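Local coordinates for receptor-like protein kinase ANXUR1 (Arabidopsis thaliana, PDB 6FIG) that probably acts as a cell-surface receptor kinase in plant reproduction, sensing extracellular signals through its tandem malectin-like ectodomain, at residues Y81-F95 / N107-Y121. Sequence-based numbering, arbitrary orientation.
With NAG (2-acetamido-2-deoxy-beta-D-glucopyranose), chain C.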
loop_
_atom_site.group_PDB
_atom_site.type_symbol
_atom_site.label_atom_id
_atom_site.label_comp_id
_atom_site.label_asym_id
_atom_site.label_seq_id
_atom_site.Cartn_x
_atom_site.Cartn_y
_atom_site.Cartn_z
ATOM N N TYR A 81 -1.038 -22.522 -11.122
ATOM C CA TYR A 81 -1.400 -23.686 -10.311
ATOM C C TYR A 81 -1.809 -24.812 -11.276
ATOM O O TYR A 81 -2.964 -24.864 -11.683
ATOM C CB TYR A 81 -2.551 -23.325 -9.371
ATOM C CG TYR A 81 -3.045 -24.488 -8.546
ATOM C CD1 TYR A 81 -2.183 -25.162 -7.692
ATOM C CD2 TYR A 81 -4.371 -24.909 -8.609
ATOM C CE1 TYR A 81 -2.627 -26.239 -6.930
ATOM C CE2 TYR A 81 -4.827 -25.983 -7.847
ATOM C CZ TYR A 81 -3.948 -26.641 -7.008
ATOM O OH TYR A 81 -4.417 -27.714 -6.260
ATOM N N PRO A 82 -0.859 -25.689 -11.666
ATOM C CA PRO A 82 -1.240 -26.762 -12.585
ATOM C C PRO A 82 -2.230 -27.723 -11.944
ATOM O O PRO A 82 -2.012 -28.192 -10.830
ATOM C CB PRO A 82 0.088 -27.454 -12.923
ATOM C CG PRO A 82 1.060 -27.012 -11.898
ATOM C CD PRO A 82 0.586 -25.697 -11.368
ATOM N N SER A 83 -3.322 -27.983 -12.657
ATOM C CA SER A 83 -4.392 -28.885 -12.209
ATOM C C SER A 83 -5.257 -29.208 -13.420
ATOM O O SER A 83 -4.974 -28.751 -14.529
ATOM C CB SER A 83 -5.246 -28.218 -11.126
ATOM O OG SER A 83 -6.200 -29.117 -10.583
ATOM N N THR A 84 -6.307 -29.988 -13.216
ATOM C CA THR A 84 -7.237 -30.279 -14.302
ATOM C C THR A 84 -8.247 -29.140 -14.375
ATOM O O THR A 84 -8.961 -28.866 -13.411
ATOM C CB THR A 84 -7.921 -31.642 -14.121
ATOM O OG1 THR A 84 -6.910 -32.654 -14.053
ATOM C CG2 THR A 84 -8.853 -31.959 -15.298
ATOM N N TYR A 85 -8.264 -28.460 -15.519
ATOM C CA TYR A 85 -9.208 -27.388 -15.801
ATOM C C TYR A 85 -10.043 -27.813 -17.001
ATOM O O TYR A 85 -9.473 -28.208 -18.025
ATOM C CB TYR A 85 -8.453 -26.129 -16.149
ATOM C CG TYR A 85 -7.628 -25.581 -15.005
ATOM C CD1 TYR A 85 -8.245 -24.954 -13.919
ATOM C CD2 TYR A 85 -6.249 -25.655 -15.026
ATOM C CE1 TYR A 85 -7.507 -24.438 -12.877
ATOM C CE2 TYR A 85 -5.486 -25.132 -13.985
ATOM C CZ TYR A 85 -6.122 -24.524 -12.915
ATOM O OH TYR A 85 -5.357 -23.988 -11.892
ATOM N N THR A 86 -11.368 -27.726 -16.854
ATOM C CA THR A 86 -12.345 -28.020 -17.929
ATOM C C THR A 86 -12.052 -29.328 -18.682
ATOM O O THR A 86 -12.172 -29.401 -19.909
ATOM C CB THR A 86 -12.474 -26.812 -18.888
ATOM O OG1 THR A 86 -11.203 -26.497 -19.484
ATOM C CG2 THR A 86 -12.930 -25.584 -18.102
ATOM N N GLY A 87 -11.672 -30.359 -17.925
ATOM C CA GLY A 87 -11.345 -31.673 -18.481
ATOM C C GLY A 87 -10.041 -31.798 -19.261
ATOM O O GLY A 87 -9.751 -32.872 -19.785
ATOM N N LEU A 88 -9.241 -30.732 -19.339
ATOM C CA LEU A 88 -8.007 -30.771 -20.122
ATOM C C LEU A 88 -6.896 -31.442 -19.318
ATOM O O LEU A 88 -6.900 -31.385 -18.103
ATOM C CB LEU A 88 -7.574 -29.365 -20.546
ATOM C CG LEU A 88 -8.510 -28.598 -21.479
ATOM C CD1 LEU A 88 -8.028 -27.168 -21.646
ATOM C CD2 LEU A 88 -8.614 -29.298 -22.833
ATOM N N ASN A 89 -5.964 -32.074 -20.024
ATOM C CA ASN A 89 -4.803 -32.737 -19.427
ATOM C C ASN A 89 -3.724 -31.667 -19.282
ATOM O O ASN A 89 -3.170 -31.223 -20.282
ATOM C CB ASN A 89 -4.335 -33.902 -20.334
ATOM C CG ASN A 89 -3.169 -34.707 -19.751
ATOM O OD1 ASN A 89 -2.448 -34.250 -18.876
ATOM N ND2 ASN A 89 -2.989 -35.931 -20.255
ATOM N N ILE A 90 -3.415 -31.277 -18.046
ATOM C CA ILE A 90 -2.397 -30.242 -17.772
ATOM C C ILE A 90 -1.008 -30.573 -18.346
ATOM O O ILE A 90 -0.240 -29.669 -18.641
ATOM C CB ILE A 90 -2.309 -29.928 -16.252
ATOM C CG1 ILE A 90 -1.698 -28.543 -15.987
ATOM C CG2 ILE A 90 -1.568 -31.027 -15.494
ATOM C CD1 ILE A 90 -2.523 -27.387 -16.504
ATOM N N SER A 91 -0.690 -31.856 -18.523
ATOM C CA SER A 91 0.560 -32.258 -19.191
ATOM C C SER A 91 0.667 -31.826 -20.659
ATOM O O SER A 91 1.763 -31.833 -21.213
ATOM C CB SER A 91 0.771 -33.774 -19.098
ATOM O OG SER A 91 0.923 -34.169 -17.749
ATOM N N ASN A 92 -0.452 -31.444 -21.276
ATOM C CA ASN A 92 -0.459 -30.923 -22.647
ATOM C C ASN A 92 -0.193 -29.434 -22.707
ATOM O O ASN A 92 0.001 -28.913 -23.800
ATOM C CB ASN A 92 -1.804 -31.196 -23.353
ATOM C CG ASN A 92 -2.064 -32.664 -23.595
ATOM O OD1 ASN A 92 -1.148 -33.484 -23.621
ATOM N ND2 ASN A 92 -3.329 -33.004 -23.770
ATOM N N SER A 93 -0.181 -28.754 -21.558
ATOM C CA SER A 93 0.027 -27.313 -21.539
ATOM C C SER A 93 1.496 -26.951 -21.752
ATOM O O SER A 93 2.356 -27.257 -20.933
ATOM C CB SER A 93 -0.503 -26.672 -20.258
ATOM O OG SER A 93 -0.204 -25.273 -20.246
ATOM N N TYR A 94 1.758 -26.296 -22.873
ATOM C CA TYR A 94 3.046 -25.728 -23.212
ATOM C C TYR A 94 2.711 -24.390 -23.852
ATOM O O TYR A 94 1.889 -24.350 -24.767
ATOM C CB TYR A 94 3.801 -26.597 -24.207
ATOM C CG TYR A 94 4.331 -27.889 -23.634
ATOM C CD1 TYR A 94 5.607 -27.951 -23.072
ATOM C CD2 TYR A 94 3.552 -29.051 -23.651
ATOM C CE1 TYR A 94 6.098 -29.136 -22.547
ATOM C CE2 TYR A 94 4.038 -30.243 -23.124
ATOM C CZ TYR A 94 5.306 -30.267 -22.561
ATOM O OH TYR A 94 5.784 -31.448 -22.050
ATOM N N PHE A 95 3.318 -23.312 -23.383
ATOM C CA PHE A 95 3.036 -21.998 -23.968
ATOM C C PHE A 95 4.123 -20.959 -23.777
ATOM O O PHE A 95 5.096 -21.152 -23.022
ATOM C CB PHE A 95 1.682 -21.485 -23.481
ATOM C CG PHE A 95 1.590 -21.293 -22.003
ATOM C CD1 PHE A 95 1.239 -22.347 -21.175
ATOM C CD2 PHE A 95 1.761 -20.033 -21.447
ATOM C CE1 PHE A 95 1.102 -22.154 -19.805
ATOM C CE2 PHE A 95 1.631 -19.825 -20.079
ATOM C CZ PHE A 95 1.292 -20.897 -19.262
ATOM N N ASN A 107 7.766 -22.425 -24.458
ATOM C CA ASN A 107 7.586 -23.870 -24.268
ATOM C C ASN A 107 7.442 -24.266 -22.790
ATOM O O ASN A 107 7.908 -25.326 -22.352
ATOM C CB ASN A 107 8.766 -24.618 -24.889
ATOM C CG ASN A 107 8.506 -26.105 -25.012
ATOM O OD1 ASN A 107 7.474 -26.530 -25.527
ATOM N ND2 ASN A 107 9.443 -26.899 -24.525
ATOM N N PHE A 108 6.767 -23.413 -22.041
ATOM C CA PHE A 108 6.685 -23.511 -20.589
ATOM C C PHE A 108 5.669 -24.544 -20.142
ATOM O O PHE A 108 4.483 -24.452 -20.490
ATOM C CB PHE A 108 6.327 -22.146 -20.027
ATOM C CG PHE A 108 5.934 -22.155 -18.578
ATOM C CD1 PHE A 108 6.845 -22.555 -17.602
ATOM C CD2 PHE A 108 4.661 -21.727 -18.187
ATOM C CE1 PHE A 108 6.497 -22.544 -16.269
ATOM C CE2 PHE A 108 4.298 -21.729 -16.846
ATOM C CZ PHE A 108 5.233 -22.128 -15.881
ATOM N N SER A 109 6.142 -25.515 -19.357
ATOM C CA SER A 109 5.303 -26.529 -18.735
ATOM C C SER A 109 5.262 -26.253 -17.243
ATOM O O SER A 109 6.225 -26.543 -16.517
ATOM C CB SER A 109 5.848 -27.937 -18.969
ATOM O OG SER A 109 5.062 -28.906 -18.271
ATOM N N ALA A 110 4.147 -25.710 -16.781
ATOM C CA ALA A 110 3.926 -25.519 -15.354
ATOM C C ALA A 110 3.935 -26.855 -14.596
ATOM O O ALA A 110 4.485 -26.949 -13.484
ATOM C CB ALA A 110 2.612 -24.804 -15.120
ATOM N N ALA A 111 3.348 -27.876 -15.213
ATOM C CA ALA A 111 3.251 -29.210 -14.607
ATOM C C ALA A 111 4.643 -29.769 -14.316
ATOM O O ALA A 111 4.945 -30.132 -13.175
ATOM C CB ALA A 111 2.469 -30.148 -15.513
ATOM N N ILE A 112 5.498 -29.790 -15.337
ATOM C CA ILE A 112 6.872 -30.300 -15.191
ATOM C C ILE A 112 7.703 -29.463 -14.213
ATOM O O ILE A 112 8.466 -30.014 -13.395
ATOM C CB ILE A 112 7.580 -30.403 -16.573
ATOM C CG1 ILE A 112 6.920 -31.497 -17.413
ATOM C CG2 ILE A 112 9.069 -30.695 -16.426
ATOM C CD1 ILE A 112 7.303 -31.477 -18.878
ATOM N N THR A 113 7.568 -28.146 -14.291
ATOM C CA THR A 113 8.303 -27.257 -13.389
ATOM C C THR A 113 7.903 -27.520 -11.935
ATOM O O THR A 113 8.778 -27.643 -11.069
ATOM C CB THR A 113 8.112 -25.785 -13.778
ATOM O OG1 THR A 113 8.453 -25.631 -15.161
ATOM C CG2 THR A 113 8.998 -24.869 -12.917
ATOM N N CYS A 114 6.602 -27.644 -11.685
ATOM C CA CYS A 114 6.071 -27.944 -10.347
ATOM C C CYS A 114 6.551 -29.291 -9.813
ATOM O O CYS A 114 6.949 -29.387 -8.649
ATOM C CB CYS A 114 4.545 -27.872 -10.336
ATOM S SG CYS A 114 3.976 -26.157 -10.257
ATOM N N GLN A 115 6.548 -30.309 -10.668
ATOM C CA GLN A 115 7.044 -31.643 -10.283
ATOM C C GLN A 115 8.527 -31.591 -9.876
ATOM O O GLN A 115 8.905 -32.132 -8.830
ATOM C CB GLN A 115 6.842 -32.628 -11.426
ATOM C CG GLN A 115 7.070 -34.087 -11.057
ATOM C CD GLN A 115 6.833 -35.018 -12.232
ATOM O OE1 GLN A 115 6.616 -34.571 -13.364
ATOM N NE2 GLN A 115 6.875 -36.320 -11.973
ATOM N N ALA A 116 9.348 -30.916 -10.683
ATOM C CA ALA A 116 10.793 -30.771 -10.398
ATOM C C ALA A 116 11.078 -30.039 -9.092
ATOM O O ALA A 116 11.987 -30.413 -8.359
ATOM C CB ALA A 116 11.497 -30.067 -11.552
ATOM N N LEU A 117 10.304 -29.000 -8.804
ATOM C CA LEU A 117 10.459 -28.231 -7.564
ATOM C C LEU A 117 9.822 -28.854 -6.308
ATOM O O LEU A 117 10.036 -28.328 -5.215
ATOM C CB LEU A 117 9.873 -26.825 -7.735
ATOM C CG LEU A 117 10.528 -25.861 -8.719
ATOM C CD1 LEU A 117 9.743 -24.561 -8.701
ATOM C CD2 LEU A 117 11.982 -25.595 -8.349
ATOM N N THR A 118 9.030 -29.920 -6.454
ATOM C CA THR A 118 8.164 -30.426 -5.377
ATOM C C THR A 118 7.341 -29.289 -4.753
ATOM O O THR A 118 7.271 -29.124 -3.539
ATOM C CB THR A 118 8.964 -31.202 -4.299
ATOM O OG1 THR A 118 9.918 -32.052 -4.944
ATOM C CG2 THR A 118 8.042 -32.069 -3.442
ATOM N N GLN A 119 6.727 -28.503 -5.624
ATOM C CA GLN A 119 5.892 -27.379 -5.233
ATOM C C GLN A 119 4.643 -27.461 -6.091
ATOM O O GLN A 119 4.755 -27.744 -7.270
ATOM C CB GLN A 119 6.648 -26.085 -5.495
ATOM C CG GLN A 119 6.075 -24.865 -4.801
ATOM C CD GLN A 119 7.054 -23.708 -4.805
ATOM O OE1 GLN A 119 8.064 -23.758 -4.099
ATOM N NE2 GLN A 119 6.779 -22.676 -5.600
ATOM N N ALA A 120 3.470 -27.233 -5.506
ATOM C CA ALA A 120 2.201 -27.357 -6.240
ATOM C C ALA A 120 1.804 -26.101 -7.026
ATOM O O ALA A 120 0.860 -26.153 -7.822
ATOM C CB ALA A 120 1.078 -27.748 -5.292
ATOM N N TYR A 121 2.506 -24.996 -6.812
ATOM C CA TYR A 121 2.224 -23.714 -7.477
ATOM C C TYR A 121 3.532 -22.978 -7.784
ATOM O O TYR A 121 4.570 -23.286 -7.198
ATOM C CB TYR A 121 1.315 -22.854 -6.588
ATOM C CG TYR A 121 1.930 -22.527 -5.252
ATOM C CD1 TYR A 121 1.849 -23.424 -4.192
ATOM C CD2 TYR A 121 2.634 -21.345 -5.062
ATOM C CE1 TYR A 121 2.436 -23.142 -2.969
ATOM C CE2 TYR A 121 3.230 -21.053 -3.842
ATOM C CZ TYR A 121 3.123 -21.956 -2.804
ATOM O OH TYR A 121 3.706 -21.680 -1.587
HETATM C C1 NAG C . 9.370 -28.345 -24.552
HETATM C C2 NAG C . 10.417 -28.900 -25.507
HETATM C C3 NAG C . 10.511 -30.420 -25.398
HETATM C C4 NAG C . 10.645 -30.864 -23.945
HETATM C C5 NAG C . 9.514 -30.272 -23.113
HETATM C C6 NAG C . 9.601 -30.626 -21.630
HETATM C C7 NAG C . 10.617 -27.518 -27.533
HETATM C C8 NAG C . 10.060 -27.284 -28.905
HETATM N N2 NAG C . 10.046 -28.516 -26.858
HETATM O O3 NAG C . 11.618 -30.898 -26.166
HETATM O O4 NAG C . 10.575 -32.302 -23.922
HETATM O O5 NAG C . 9.554 -28.849 -23.230
HETATM O O6 NAG C . 10.787 -30.068 -21.058
HETATM O O7 NAG C . 11.530 -26.848 -27.102
HETATM O O HOH W 1 -0.462 -28.283 -8.659
HETATM O O HOH W 2 1.821 -27.655 -17.772
HETATM O O HOH W 3 2.829 -29.631 -19.543
HETATM O O HOH W 4 2.289 -24.979 -18.799
#
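A glycosylated G1 beta bulge of the malectin-like domain, where strand 95-99 pairs with edge strand 102-108, joins Phe-95 to Asn-107 and Phe-108. The firm bond runs from Phe-108 N to Phe-95 O at 3.0 Å and is nearly straight; the return bond, Phe-95 N to Phe-108 O, is weak. Side by side and pointing the same way, the two rings form an offset edge-to-face pair, planes at 82°, with Phe-108 CD2 over the face of Phe-95, 3.6 Å from CZ.

Asn-107 carries the N-acetylglucosamine on ND2. With CG anti to the backbone N (chi1 -167°), its amide lies beside the Tyr-94 ring, planes 14° apart. Tyr-94 CE1 is 3.5 Å from sugar O5, and Ile-112 CD1 meets both Tyr-94 OH and sugar C6.

At the helix start Ser-109, the N-cap, accepts from Ile-112 N through OG. One water accepts from Ala-111 N within reach of Ile-90 O and Ser-93 O; another links Ala-110 N to Ser-93 OG, which also hydrogen-bonds Phe-150 O. Farther along, Pro-82 CG packs on Cys-114 SG at 3.5 Å.

Helix 110-117 is thus joined to the 81-95 loop by water bridges at its first turn and by apolar packing of Pro-82 and Ile-90, while the sugar rests against Tyr-94 and Ile-112.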